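Putative pyrroline carboxylate reductase (Streptococcus pyogenes, PDB 2AHR) probably catalyses the NAD(P)H-dependent reduction of 1-pyrroline-5-carboxylate to L-proline, the last step of proline biosynthesis. Local coordinates at residues K251-D254 / K255-L259. Residues are numbered along the deposited sequence; the frame is centred on the assembly and turned at random.
Sequences KTID and KAKSL. With NA (sodium ion), chain R; FMT (formic acid), chain T.
With chi1 at -74°, Lys-257 sets its CG opposite its own carbonyl carbon, and the rest of the chain runs out extended, back along the helix toward Ile-253 one turn earlier. Ile-253 answers with CG2, placed anti to its backbone N, and the lysine methylene CE slants past that methyl at 3.8 Å. Beyond it, Lys-257 NZ donates a hydrogen bond of 2.8 Å to O1 of a formic acid molecule, probably taken from the crystallisation liquor. Asp-254 OD1 comes equally near the same O1, at 2.8 Å; one of these two acid groups probably carries a proton. The formic acid O1 thus lies between the carboxylate and the ammonium, whose charged atoms are not in contact.

Underneath runs the C-terminal end of helix 241-258, in the dimerisation domain, where Ile-253 and Thr-252 also pack on a second subunit. Its i to i+4 bonds remain regular: Lys-257 N reaches Ile-253 O at 2.8 Å, and Ser-258 N reaches Asp-254 O at 2.9 Å. Thr-252 OG1 is buried but satisfied by Ala-248 O and Tyr-171 OH.

As the helix ends, its carbonyls turn to a metal. Ala-256 O and Leu-259 O each bind the sodium ion at 2.5 Å, Lys-257 O binds it at a longer 2.9 Å, and two waters and Gly-92 O fill the remaining positions. Gly-92 adjoins the NADP-binding Ala-91, so the ion ties the chain's C-terminus to the Rossmann domain, and Arg-97 forms a salt bridge with Leu-259 OXT.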
ATOM      1  N   LYS E 251      -1.008 -19.714  -5.742  1.00 31.10           N
ATOM      2  CA  LYS E 251       0.385 -19.810  -6.233  1.00 32.30           C
ATOM      3  C   LYS E 251       0.888 -21.241  -6.237  1.00 31.72           C
ATOM      4  O   LYS E 251       1.633 -21.634  -7.133  1.00 31.83           O
ATOM      5  CB  LYS E 251       1.332 -18.925  -5.409  1.00 31.83           C
ATOM      6  CG  LYS E 251       1.222 -17.452  -5.785  1.00 35.62           C
ATOM      7  CD  LYS E 251       1.824 -17.205  -7.163  1.00 41.09           C
ATOM      8  CE  LYS E 251       2.189 -15.738  -7.417  1.00 45.78           C
ATOM      9  NZ  LYS E 251       2.854 -15.549  -8.781  1.00 47.02           N
ATOM     10  N   THR E 252       0.470 -22.016  -5.235  1.00 31.38           N
ATOM     11  CA  THR E 252       0.876 -23.419  -5.140  1.00 31.63           C
ATOM     12  C   THR E 252       0.296 -24.197  -6.323  1.00 31.08           C
ATOM     13  O   THR E 252       0.994 -24.983  -6.969  1.00 30.27           O
ATOM     14  CB  THR E 252       0.434 -24.044  -3.804  1.00 31.57           C
ATOM     15  OG1 THR E 252       0.834 -23.187  -2.717  1.00 32.64           O
ATOM     16  CG2 THR E 252       1.054 -25.454  -3.623  1.00 30.24           C
ATOM     17  N   ILE E 253      -0.990 -23.968  -6.582  1.00 31.46           N
ATOM     18  CA  ILE E 253      -1.698 -24.617  -7.667  1.00 31.21           C
ATOM     19  C   ILE E 253      -1.117 -24.186  -9.023  1.00 32.16           C
ATOM     20  O   ILE E 253      -0.918 -25.033  -9.916  1.00 32.95           O
ATOM     21  CB  ILE E 253      -3.230 -24.337  -7.554  1.00 32.05           C
ATOM     22  CG1 ILE E 253      -3.782 -24.981  -6.265  1.00 30.49           C
ATOM     23  CG2 ILE E 253      -3.989 -24.846  -8.790  1.00 29.31           C
ATOM     24  CD1 ILE E 253      -5.244 -24.739  -6.045  1.00 32.74           C
ATOM     25  N   ASP E 254      -0.857 -22.883  -9.194  1.00 32.67           N
ATOM     26  CA  ASP E 254      -0.228 -22.367 -10.425  1.00 33.48           C
ATOM     27  C   ASP E 254       1.082 -23.113 -10.708  1.00 33.08           C
ATOM     28  O   ASP E 254       1.358 -23.497 -11.839  1.00 33.12           O
ATOM     29  CB  ASP E 254       0.121 -20.875 -10.314  1.00 34.02           C
ATOM     30  CG  ASP E 254      -1.071 -19.966 -10.449  1.00 37.11           C
ATOM     31  OD1 ASP E 254      -2.174 -20.420 -10.842  1.00 40.98           O
ATOM     32  OD2 ASP E 254      -0.886 -18.765 -10.154  1.00 41.17           O
ATOM     33  N   LYS E 255       1.885 -23.313  -9.676  1.00 32.77           N
ATOM     34  CA  LYS E 255       3.162 -24.002  -9.856  1.00 32.87           C
ATOM     35  C   LYS E 255       2.923 -25.442 -10.257  1.00 32.95           C
ATOM     36  O   LYS E 255       3.572 -25.945 -11.166  1.00 32.19           O
ATOM     37  CB  LYS E 255       4.011 -23.952  -8.589  1.00 32.21           C
ATOM     38  CG  LYS E 255       5.362 -24.669  -8.745  1.00 33.96           C
ATOM     39  CD  LYS E 255       6.258 -23.882  -9.736  1.00 35.12           C
ATOM     40  CE  LYS E 255       7.602 -24.565  -9.933  1.00 39.02           C
ATOM     41  NZ  LYS E 255       8.469 -23.670 -10.743  1.00 41.02           N
ATOM     42  N   ALA E 256       1.995 -26.115  -9.569  1.00 34.00           N
ATOM     43  CA  ALA E 256       1.659 -27.483  -9.932  1.00 34.43           C
ATOM     44  C   ALA E 256       1.246 -27.519 -11.408  1.00 35.23           C
ATOM     45  O   ALA E 256       1.704 -28.390 -12.151  1.00 35.89           O
ATOM     46  CB  ALA E 256       0.546 -28.061  -9.006  1.00 34.46           C
ATOM     47  N   LYS E 257       0.400 -26.574 -11.836  1.00 36.10           N
ATOM     48  CA  LYS E 257      -0.028 -26.500 -13.234  1.00 37.56           C
ATOM     49  C   LYS E 257       1.150 -26.328 -14.197  1.00 38.77           C
ATOM     50  O   LYS E 257       1.183 -26.976 -15.242  1.00 39.08           O
ATOM     51  CB  LYS E 257      -1.068 -25.400 -13.476  1.00 37.64           C
ATOM     52  CG  LYS E 257      -2.461 -25.739 -12.954  1.00 37.99           C
ATOM     53  CD  LYS E 257      -3.316 -24.470 -12.857  1.00 40.01           C
ATOM     54  CE  LYS E 257      -4.778 -24.798 -12.466  1.00 42.63           C
ATOM     55  NZ  LYS E 257      -5.561 -23.538 -12.218  1.00 43.66           N
ATOM     56  N   SER E 258       2.118 -25.484 -13.865  1.00 39.27           N
ATOM     57  CA  SER E 258       3.211 -25.248 -14.816  1.00 40.56           C
ATOM     58  C   SER E 258       4.188 -26.416 -14.885  1.00 41.14           C
ATOM     59  O   SER E 258       4.799 -26.644 -15.916  1.00 41.39           O
ATOM     60  CB  SER E 258       3.954 -23.940 -14.523  1.00 40.30           C
ATOM     61  OG  SER E 258       4.752 -24.066 -13.365  1.00 43.12           O
ATOM     62  N   LEU E 259       4.332 -27.168 -13.796  1.00 41.99           N
ATOM     63  CA  LEU E 259       5.202 -28.358 -13.826  1.00 42.68           C
ATOM     64  C   LEU E 259       4.747 -29.383 -14.881  1.00 43.43           C
ATOM     65  O   LEU E 259       3.550 -29.526 -15.181  1.00 43.38           O
ATOM     66  CB  LEU E 259       5.293 -29.025 -12.443  1.00 42.61           C
ATOM     67  CG  LEU E 259       6.119 -28.295 -11.384  1.00 42.05           C
ATOM     68  CD1 LEU E 259       5.834 -28.899 -10.035  1.00 42.05           C
ATOM     69  CD2 LEU E 259       7.630 -28.338 -11.695  1.00 42.72           C
ATOM     70  OXT LEU E 259       5.575 -30.094 -15.468  1.00 43.70           O
TER
HETATM   71 NA    NA R1261       1.230 -29.703 -14.266  1.00 40.46          NA
HETATM   72  C   FMT T1512      -5.332 -20.875  -9.860  1.00 65.34           C
HETATM   73  O1  FMT T1512      -4.563 -21.718 -10.330  1.00 64.96           O
HETATM   74  O2  FMT T1512      -5.125 -19.659  -9.866  1.00 65.30           O
HETATM   75  O   HOH W   1      -1.060 -30.130 -13.771  1.00 38.19           O
HETATM   76  O   HOH W   2      -0.008 -30.094 -16.313  1.00 38.95           O